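Local coordinates for protein fatty acyl CoA synthetase FADD13 (FATTY-ACYL-CoA SYNTHETASE) (Mycobacterium tuberculosis, PDB 3R44) that belongs to the acyl-CoA synthetases of the ANL superfamily, with a large N-terminal part and a smaller C-terminal domain, at residues 395-400 and 422-427. Residues are numbered along the deposited sequence; the frame is centred on the assembly and turned at random.
Sequences GDIGEI and NVYPAE
The aromatic ring of Y424 carries this contact, meeting I397 over one face and the backbone carbonyl of G395 at its edge. The apolar part is a CH-pi interaction: CG1 of I397 sits almost squarely over the ring, 3.4 Å from the centroid of Y424 and only 6° off its normal. With chi1 at -57°, CG1 stands beside the backbone N of I397, and a second turn (chi2 -52°) carries CD1 outward over the CE2–CZ side of the same face, 3.6 Å from CE2 of Y424.

The polar part is a single hydrogen bond from OH of Y424 to O of G395, modelled at 2.4 Å. That length is very short, and its exact value is doubtful. I397 has two deposited conformers, and the packing applies to the one described here.

Within 422-427, the carboxylate of E427 turns back to the start of its own helix. Its OE2 accepts the backbone N-H of Y424 at 2.8 Å, using the anti side of the carboxylate, while the N of E427 bonds to O of Y424. These two bonds tie Y424 to the first turn of the helix, and its ring lies against I397 and G395.

D396 points away from Y424, its carboxylate held by Y315, R411 and the backbone N of L412. The contact bridges the hairpin of strands 396-400 and 406-410 to the junction between strand 421-423 and helix 425-432, with M415 and D410 also touching Y424.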
ATOM      1  N   GLY A 395       8.794  -0.369  12.580  1.00 17.17           N
ATOM      2  CA  GLY A 395       8.027   0.255  13.629  1.00 18.18           C
ATOM      3  C   GLY A 395       6.777  -0.545  13.976  1.00 18.59           C
ATOM      4  O   GLY A 395       6.014  -0.169  14.872  1.00 20.76           O
ATOM      5  N   ASP A 396       6.559  -1.647  13.248  1.00 16.87           N
ATOM      6  CA  ASP A 396       5.401  -2.505  13.498  1.00 18.11           C
ATOM      7  C   ASP A 396       5.871  -3.659  14.373  1.00 18.36           C
ATOM      8  O   ASP A 396       7.022  -4.107  14.266  1.00 16.92           O
ATOM      9  CB  ASP A 396       4.851  -3.053  12.178  1.00 16.77           C
ATOM     10  CG  ASP A 396       4.262  -1.983  11.256  1.00 21.37           C
ATOM     11  OD1 ASP A 396       3.939  -0.834  11.660  1.00 22.92           O
ATOM     12  OD2 ASP A 396       4.147  -2.312  10.064  1.00 24.08           O
ATOM     13  N   ILE A 397       5.024  -4.145  15.272  1.00 19.11           N
ATOM     14  CA  ILE A 397       5.389  -5.223  16.154  0.60 19.91           C
ATOM     15  C   ILE A 397       4.697  -6.499  15.676  1.00 19.36           C
ATOM     16  O   ILE A 397       3.509  -6.467  15.269  1.00 20.03           O
ATOM     17  CB  ILE A 397       4.947  -4.938  17.604  0.60 21.81           C
ATOM     18  CG1 ILE A 397       5.547  -3.626  18.113  0.60 22.61           C
ATOM     19  CG2 ILE A 397       5.286  -6.140  18.541  0.60 24.24           C
ATOM     20  CD1 ILE A 397       7.058  -3.500  17.947  0.60 22.22           C
ATOM     21  N   GLY A 398       5.380  -7.620  15.778  1.00 18.66           N
ATOM     22  CA  GLY A 398       4.711  -8.850  15.420  1.00 19.15           C
ATOM     23  C   GLY A 398       5.384 -10.073  16.014  1.00 19.71           C
ATOM     24  O   GLY A 398       6.262  -9.975  16.847  1.00 19.48           O
ATOM     25  N   GLU A 399       4.935 -11.229  15.566  1.00 18.65           N
ATOM     26  CA  GLU A 399       5.454 -12.502  16.059  1.00 19.41           C
ATOM     27  C   GLU A 399       5.591 -13.437  14.875  1.00 18.65           C
ATOM     28  O   GLU A 399       4.664 -13.547  14.098  1.00 19.44           O
ATOM     29  CB  GLU A 399       4.496 -13.139  17.083  1.00 21.81           C
ATOM     30  CG  GLU A 399       5.095 -14.418  17.710  1.00 26.91           C
ATOM     31  CD  GLU A 399       4.346 -14.905  18.976  1.00 35.25           C
ATOM     32  OE1 GLU A 399       3.385 -14.228  19.419  1.00 40.63           O
ATOM     33  OE2 GLU A 399       4.747 -15.953  19.543  1.00 40.16           O
ATOM     34  N   ILE A 400       6.714 -14.129  14.760  1.00 18.07           N
ATOM     35  CA  ILE A 400       6.923 -15.124  13.734  1.00 17.70           C
ATOM     36  C   ILE A 400       6.870 -16.464  14.451  1.00 19.94           C
ATOM     37  O   ILE A 400       7.669 -16.710  15.355  1.00 19.40           O
ATOM     38  CB  ILE A 400       8.221 -14.897  12.955  1.00 17.58           C
ATOM     39  CG1 ILE A 400       8.245 -13.481  12.368  1.00 18.49           C
ATOM     40  CG2 ILE A 400       8.406 -15.957  11.851  1.00 17.25           C
ATOM     41  CD1 ILE A 400       9.551 -13.121  11.661  1.00 18.45           C
ATOM     42  N   ASN A 422       7.583   4.758  24.366  1.00 30.60           N
ATOM     43  CA  ASN A 422       6.705   4.156  23.366  1.00 29.73           C
ATOM     44  C   ASN A 422       5.909   3.025  23.973  1.00 28.26           C
ATOM     45  O   ASN A 422       6.481   2.155  24.588  1.00 28.71           O
ATOM     46  CB  ASN A 422       7.516   3.586  22.206  1.00 30.54           C
ATOM     47  CG  ASN A 422       8.117   4.661  21.324  1.00 34.38           C
ATOM     48  OD1 ASN A 422       7.907   5.854  21.548  1.00 39.67           O
ATOM     49  ND2 ASN A 422       8.874   4.245  20.322  1.00 37.09           N
ATOM     50  N   VAL A 423       4.600   3.029  23.751  1.00 26.24           N
ATOM     51  CA  VAL A 423       3.710   2.015  24.255  1.00 25.87           C
ATOM     52  C   VAL A 423       2.872   1.520  23.086  1.00 23.88           C
ATOM     53  O   VAL A 423       2.192   2.340  22.422  1.00 22.18           O
ATOM     54  CB  VAL A 423       2.764   2.644  25.329  1.00 26.19           C
ATOM     55  CG1 VAL A 423       1.878   1.658  25.902  1.00 26.62           C
ATOM     56  CG2 VAL A 423       3.579   3.296  26.427  1.00 28.11           C
ATOM     57  N   TYR A 424       2.894   0.218  22.807  1.00 23.30           N
ATOM     58  CA  TYR A 424       2.017  -0.291  21.761  1.00 23.25           C
ATOM     59  C   TYR A 424       0.738  -0.890  22.398  1.00 23.33           C
ATOM     60  O   TYR A 424       0.786  -1.630  23.407  1.00 22.29           O
ATOM     61  CB  TYR A 424       2.657  -1.322  20.811  1.00 25.04           C
ATOM     62  CG  TYR A 424       3.706  -0.829  19.833  1.00 25.61           C
ATOM     63  CD1 TYR A 424       3.374  -0.493  18.512  1.00 29.56           C
ATOM     64  CD2 TYR A 424       5.029  -0.749  20.221  1.00 28.17           C
ATOM     65  CE1 TYR A 424       4.380  -0.086  17.592  1.00 30.87           C
ATOM     66  CE2 TYR A 424       6.033  -0.339  19.343  1.00 28.61           C
ATOM     67  CZ  TYR A 424       5.714  -0.003  18.015  1.00 30.07           C
ATOM     68  OH  TYR A 424       6.731   0.406  17.108  1.00 31.73           O
ATOM     69  N   PRO A 425      -0.404  -0.582  21.794  1.00 24.02           N
ATOM     70  CA  PRO A 425      -1.687  -0.982  22.346  1.00 23.70           C
ATOM     71  C   PRO A 425      -1.838  -2.480  22.533  1.00 24.10           C
ATOM     72  O   PRO A 425      -2.452  -2.878  23.511  1.00 23.26           O
ATOM     73  CB  PRO A 425      -2.666  -0.516  21.273  1.00 23.22           C
ATOM     74  CG  PRO A 425      -2.060   0.690  20.772  1.00 24.29           C
ATOM     75  CD  PRO A 425      -0.617   0.305  20.640  1.00 24.27           C
ATOM     76  N   ALA A 426      -1.277  -3.304  21.641  1.00 23.92           N
ATOM     77  CA  ALA A 426      -1.447  -4.761  21.711  1.00 26.02           C
ATOM     78  C   ALA A 426      -0.855  -5.318  22.987  1.00 26.87           C
ATOM     79  O   ALA A 426      -1.348  -6.295  23.514  1.00 26.98           O
ATOM     80  CB  ALA A 426      -0.809  -5.493  20.486  1.00 27.76           C
ATOM     81  N   GLU A 427       0.176  -4.656  23.503  1.00 27.04           N
ATOM     82  CA  GLU A 427       0.858  -5.111  24.723  1.00 29.52           C
ATOM     83  C   GLU A 427      -0.129  -5.076  25.897  1.00 27.71           C
ATOM     84  O   GLU A 427      -0.184  -5.997  26.719  1.00 28.50           O
ATOM     85  CB  GLU A 427       2.075  -4.217  25.017  1.00 30.98           C
ATOM     86  CG  GLU A 427       3.042  -4.060  23.833  1.00 34.51           C
ATOM     87  CD  GLU A 427       4.286  -3.199  24.186  1.00 40.21           C
ATOM     88  OE1 GLU A 427       5.157  -3.741  24.924  1.00 39.94           O
ATOM     89  OE2 GLU A 427       4.390  -2.015  23.729  1.00 37.01           O
TER